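Long-range contact in transcriptional regulator WhiB1 (Mycobacterium tuberculosis H37Rv, PDB 6ONO), which represses transcription as a probably redox-responsive regulator of the WhiB family, carrying a [4Fe-4S] cluster that reacts readily with nitric oxide: residues T44-W49 against G58-M63. Sequence-based numbering, arbitrary orientation.
With SF4 (iron/sulfur cluster), chain E.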
loop_
_atom_site.group_PDB
_atom_site.type_symbol
_atom_site.label_atom_id
_atom_site.label_comp_id
_atom_site.label_asym_id
_atom_site.label_seq_id
_atom_site.Cartn_x
_atom_site.Cartn_y
_atom_site.Cartn_z
ATOM N N THR A 44 -7.136 0.608 17.120
ATOM C CA THR A 44 -6.727 -0.730 17.531
ATOM C C THR A 44 -7.184 -1.767 16.512
ATOM O O THR A 44 -6.455 -2.717 16.212
ATOM C CB THR A 44 -7.243 -1.057 18.942
ATOM O OG1 THR A 44 -8.654 -0.835 19.015
ATOM C CG2 THR A 44 -6.572 -0.176 19.951
ATOM N N GLU A 45 -8.390 -1.601 15.965
ATOM C CA GLU A 45 -8.869 -2.522 14.937
ATOM C C GLU A 45 -8.020 -2.429 13.675
ATOM O O GLU A 45 -7.670 -3.453 13.073
ATOM C CB GLU A 45 -10.329 -2.225 14.599
ATOM C CG GLU A 45 -11.343 -2.508 15.700
ATOM C CD GLU A 45 -11.298 -1.498 16.828
ATOM O OE1 GLU A 45 -10.583 -0.482 16.698
ATOM O OE2 GLU A 45 -12.002 -1.708 17.838
ATOM N N CYS A 46 -7.684 -1.208 13.254
ATOM C CA CYS A 46 -6.830 -1.039 12.082
ATOM C C CYS A 46 -5.472 -1.701 12.292
ATOM O O CYS A 46 -4.997 -2.457 11.435
ATOM C CB CYS A 46 -6.662 0.446 11.766
ATOM S SG CYS A 46 -5.709 0.764 10.278
ATOM N N LEU A 47 -4.817 -1.405 13.421
ATOM C CA LEU A 47 -3.515 -2.000 13.691
ATOM C C LEU A 47 -3.610 -3.514 13.741
ATOM O O LEU A 47 -2.759 -4.213 13.183
ATOM C CB LEU A 47 -2.938 -1.473 15.012
ATOM C CG LEU A 47 -1.604 -2.127 15.393
ATOM C CD1 LEU A 47 -0.519 -1.827 14.359
ATOM C CD2 LEU A 47 -1.166 -1.665 16.769
ATOM N N SER A 48 -4.620 -4.038 14.439
ATOM C CA SER A 48 -4.792 -5.482 14.531
ATOM C C SER A 48 -4.900 -6.105 13.143
ATOM O O SER A 48 -4.232 -7.100 12.847
ATOM C CB SER A 48 -6.033 -5.810 15.365
ATOM O OG SER A 48 -6.086 -5.017 16.540
ATOM N N TRP A 49 -5.737 -5.530 12.280
ATOM C CA TRP A 49 -5.893 -6.093 10.943
ATOM C C TRP A 49 -4.597 -6.004 10.142
ATOM O O TRP A 49 -4.221 -6.963 9.454
ATOM C CB TRP A 49 -7.020 -5.384 10.207
ATOM C CG TRP A 49 -7.431 -6.085 8.972
ATOM C CD1 TRP A 49 -8.371 -7.067 8.858
ATOM C CD2 TRP A 49 -6.917 -5.866 7.658
ATOM N NE1 TRP A 49 -8.477 -7.472 7.552
ATOM C CE2 TRP A 49 -7.597 -6.745 6.793
ATOM C CE3 TRP A 49 -5.951 -5.002 7.124
ATOM C CZ2 TRP A 49 -7.341 -6.793 5.424
ATOM C CZ3 TRP A 49 -5.705 -5.050 5.766
ATOM C CH2 TRP A 49 -6.389 -5.938 4.934
ATOM N N GLY A 58 3.343 1.163 4.536
ATOM C CA GLY A 58 2.421 2.206 4.938
ATOM C C GLY A 58 2.263 2.348 6.444
ATOM O O GLY A 58 2.756 1.548 7.247
ATOM N N VAL A 59 1.558 3.419 6.820
ATOM C CA VAL A 59 1.164 3.681 8.200
ATOM C C VAL A 59 -0.247 3.134 8.409
ATOM O O VAL A 59 -1.189 3.518 7.696
ATOM C CB VAL A 59 1.224 5.184 8.520
ATOM C CG1 VAL A 59 0.748 5.450 9.925
ATOM C CG2 VAL A 59 2.655 5.748 8.307
ATOM N N TRP A 60 -0.384 2.217 9.367
ATOM C CA TRP A 60 -1.653 1.630 9.775
ATOM C C TRP A 60 -1.735 1.709 11.285
ATOM O O TRP A 60 -0.728 1.512 11.972
ATOM C CB TRP A 60 -1.787 0.154 9.372
ATOM C CG TRP A 60 -1.636 -0.138 7.899
ATOM C CD1 TRP A 60 -0.537 0.099 7.119
ATOM C CD2 TRP A 60 -2.604 -0.757 7.048
ATOM N NE1 TRP A 60 -0.767 -0.324 5.832
ATOM C CE2 TRP A 60 -2.029 -0.850 5.758
ATOM C CE3 TRP A 60 -3.903 -1.237 7.245
ATOM C CZ2 TRP A 60 -2.709 -1.405 4.669
ATOM C CZ3 TRP A 60 -4.579 -1.791 6.168
ATOM C CH2 TRP A 60 -3.978 -1.872 4.897
ATOM N N GLY A 61 -2.933 2.001 11.794
ATOM C CA GLY A 61 -3.211 1.933 13.217
ATOM C C GLY A 61 -2.272 2.744 14.088
ATOM O O GLY A 61 -1.973 2.353 15.219
ATOM N N GLY A 62 -1.798 3.874 13.572
ATOM C CA GLY A 62 -0.879 4.715 14.315
ATOM C C GLY A 62 0.549 4.224 14.386
ATOM O O GLY A 62 1.318 4.765 15.186
HETATM N N MSE A 63 0.924 3.209 13.600
HETATM C CA MSE A 63 2.306 2.710 13.546
HETATM C C MSE A 63 2.870 2.781 12.116
HETATM O O MSE A 63 2.160 2.478 11.153
HETATM C CB MSE A 63 2.403 1.251 14.028
HETATM C CG MSE A 63 1.875 0.960 15.423
HETATM SE SE MSE A 63 2.726 -0.666 16.105
HETATM C CE MSE A 63 4.450 0.065 16.580
HETATM FE FE1 SF4 E . -6.925 5.081 8.836
HETATM FE FE2 SF4 E . -5.063 5.398 10.794
HETATM FE FE3 SF4 E . -6.217 2.942 10.391
HETATM FE FE4 SF4 E . -7.699 4.975 11.431
HETATM S S1 SF4 E . -5.888 4.007 12.382
HETATM S S2 SF4 E . -8.321 3.546 9.791
HETATM S S3 SF4 E . -6.796 6.770 10.348
HETATM S S4 SF4 E . -4.887 4.076 8.919
#
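The [4Fe-4S] pocket of WhiB1 has part of its wall here, where C46 of helix 43-53 meets the glycine turn W60-G61-G62-M63. C46 SG binds an iron of the cluster, FE3, at 2.2 Å, and the same sulfur lies 3.4 Å from G61 N; with chi1 at -176° it stands opposite its own backbone N, which carries it off the helix to the cluster. G61 CA packs on cluster sulfide S1 at 3.5 Å. The turn is type I', closed by W60 and M63, whose backbones bond in both directions (M63 N to W60 O, 2.9 Å). Lacking a side chain, G61 comes so near the helix that its CA is 4.0 Å from that of L47. L47 CD1 also touches selenomethionine M63 at CG, 3.8 Å away. The six-membered rings of W49 and W60 have planes inclined at 23° but are slid apart and barely overlap, W49 CZ3 lying 3.5 Å from W60 CZ3. W60 NE1 hydrogen-bonds S57 O, tethering the indole, and an aromatic ring of another protein's chain meets the W60 ring edge-to-face. A cysteine-bearing helix set against the G(V/I)WGG motif, here G58-G62, beside the cluster is characteristic of the WhiB-like iron-sulfur fold.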